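Local coordinates for uncharacterized protein (Neisseria gonorrhoeae, PDB 5V77), which is of unknown function and belongs to the NGO_1070-like family, folding as an all-beta protein built on an antiparallel sheet, at residues 44-48 and 105-110. Residues are numbered along the deposited sequence; the frame is centred on the assembly and turned at random.
Sequences FGYIK and TINFEP
Y46 and E109 form a hydrogen-bonded pair between segment 44-48 of strand 43-58 and the antiparallel strand 105-109, whose local axes run at 173° within the antiparallel sheet of this NGO_1070-like protein. Two reciprocal pairs of backbone bonds fix the register. Y46 N donates to E109 O (2.8 Å) and E109 N returns to Y46 O; K48 and N107 exchange the same two bonds, and I47 with F108 forms the non-hydrogen-bonded pair between them.

On the face bearing Y46, K48, N107 and E109, the phenol and the glutamate chain run alongside each other in the same direction. Y46 CG sits between its backbone N and carbonyl carbon (chi1 63°), which carries the ring across the strand boundary until one face covers E109 N. Aliphatic carbon does the touching: E109 CB reaches Y46 CE2 at 3.7 Å and E109 CG meets Y46 OH at 3.5 Å. The glutamate chain bends at chi2, and its carboxylate plane lies 69° from that of the ring.

I47, I106 and F108 make apolar contacts on the other face. I47 CG2 abuts I106 CG2 at 3.5 Å, and I47 CG1 lies beside F108 CB; I91, I80 and L82 from strands 89-94 and 75-84 extend this packing.

Near the start of strand 43-58, F44 and G45 both face F35 of strand 30-37, a classic beta bulge. With F44 CG anti to the backbone N, the ring meets P110, which follows a cis peptide bond; the two side chains cross at about a right angle. P110 CD makes a CH-pi contact over one ring face, offset toward the rim, 3.9 Å from the F44 centroid. At the other end of the contact, one water is hydrogen-bonded to K48 O (2.9 Å), N107 OD1 and T105 OG1 (3.1 Å).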
# COMPACT_ATOMS: atom_id res chain seq x y z
N PHE A 44 0.16 15.00 -14.15
CA PHE A 44 -0.12 16.22 -13.39
C PHE A 44 0.84 16.38 -12.23
O PHE A 44 1.54 17.40 -12.14
CB PHE A 44 -1.58 16.24 -12.91
CG PHE A 44 -1.92 17.43 -12.03
CD1 PHE A 44 -2.00 18.70 -12.56
CD2 PHE A 44 -2.12 17.26 -10.67
CE1 PHE A 44 -2.30 19.79 -11.75
CE2 PHE A 44 -2.41 18.34 -9.86
CZ PHE A 44 -2.51 19.60 -10.40
N GLY A 45 0.93 15.41 -11.33
CA GLY A 45 1.82 15.60 -10.20
C GLY A 45 1.70 14.47 -9.21
O GLY A 45 1.29 13.36 -9.55
N TYR A 46 2.12 14.75 -7.98
CA TYR A 46 2.28 13.64 -7.03
C TYR A 46 2.04 14.14 -5.61
O TYR A 46 2.17 15.34 -5.33
CB TYR A 46 3.69 13.03 -7.14
CG TYR A 46 4.81 13.99 -6.78
CD1 TYR A 46 5.18 14.21 -5.45
CD2 TYR A 46 5.50 14.67 -7.78
CE1 TYR A 46 6.21 15.10 -5.12
CE2 TYR A 46 6.53 15.57 -7.47
CZ TYR A 46 6.87 15.77 -6.14
OH TYR A 46 7.89 16.66 -5.84
N ILE A 47 1.70 13.21 -4.73
CA ILE A 47 1.67 13.45 -3.29
C ILE A 47 2.68 12.50 -2.67
O ILE A 47 2.60 11.28 -2.86
CB ILE A 47 0.28 13.21 -2.70
CG1 ILE A 47 -0.72 14.20 -3.29
CG2 ILE A 47 0.32 13.33 -1.16
CD1 ILE A 47 -2.18 13.85 -2.96
N LYS A 48 3.62 13.06 -1.92
CA LYS A 48 4.70 12.29 -1.31
C LYS A 48 4.48 12.22 0.20
O LYS A 48 4.42 13.26 0.87
CB LYS A 48 6.05 12.94 -1.62
CG LYS A 48 7.27 12.21 -1.00
CD LYS A 48 8.54 13.01 -1.30
CE LYS A 48 9.76 12.49 -0.56
NZ LYS A 48 11.00 13.26 -0.94
N THR A 105 5.48 13.67 7.22
CA THR A 105 5.33 14.84 6.36
C THR A 105 4.61 14.42 5.09
O THR A 105 4.80 13.30 4.60
CB THR A 105 6.68 15.49 6.00
OG1 THR A 105 7.42 14.62 5.16
CG2 THR A 105 7.50 15.75 7.24
N ILE A 106 3.76 15.30 4.59
CA ILE A 106 3.09 15.06 3.31
C ILE A 106 3.28 16.32 2.49
O ILE A 106 2.96 17.42 2.97
CB ILE A 106 1.60 14.72 3.47
CG1 ILE A 106 1.44 13.40 4.24
CG2 ILE A 106 0.93 14.62 2.09
CD1 ILE A 106 0.00 12.90 4.40
N ASN A 107 3.88 16.18 1.32
CA ASN A 107 4.13 17.30 0.41
C ASN A 107 3.60 16.92 -0.96
O ASN A 107 3.31 15.75 -1.23
CB ASN A 107 5.62 17.65 0.31
CG ASN A 107 6.18 18.14 1.62
OD1 ASN A 107 7.01 17.47 2.23
ND2 ASN A 107 5.74 19.31 2.06
N PHE A 108 3.50 17.91 -1.85
CA PHE A 108 2.94 17.60 -3.16
C PHE A 108 3.35 18.66 -4.17
O PHE A 108 3.70 19.80 -3.81
CB PHE A 108 1.42 17.47 -3.08
CG PHE A 108 0.73 18.65 -2.43
CD1 PHE A 108 0.32 19.73 -3.19
CD2 PHE A 108 0.48 18.66 -1.06
CE1 PHE A 108 -0.32 20.82 -2.60
CE2 PHE A 108 -0.16 19.74 -0.47
CZ PHE A 108 -0.56 20.82 -1.24
N GLU A 109 3.35 18.26 -5.44
CA GLU A 109 3.60 19.13 -6.59
C GLU A 109 2.57 18.76 -7.66
O GLU A 109 2.24 17.57 -7.81
CB GLU A 109 5.02 18.98 -7.16
CG GLU A 109 6.15 19.61 -6.35
CD GLU A 109 6.38 21.06 -6.72
OE1 GLU A 109 7.55 21.51 -6.66
OE2 GLU A 109 5.40 21.74 -7.08
N PRO A 110 2.03 19.74 -8.40
CA PRO A 110 2.30 21.17 -8.22
C PRO A 110 1.56 21.72 -7.01
O PRO A 110 0.78 20.99 -6.40
CB PRO A 110 1.78 21.78 -9.53
CG PRO A 110 0.73 20.89 -9.96
CD PRO A 110 1.17 19.49 -9.55
O HOH W 1 6.87 14.28 2.10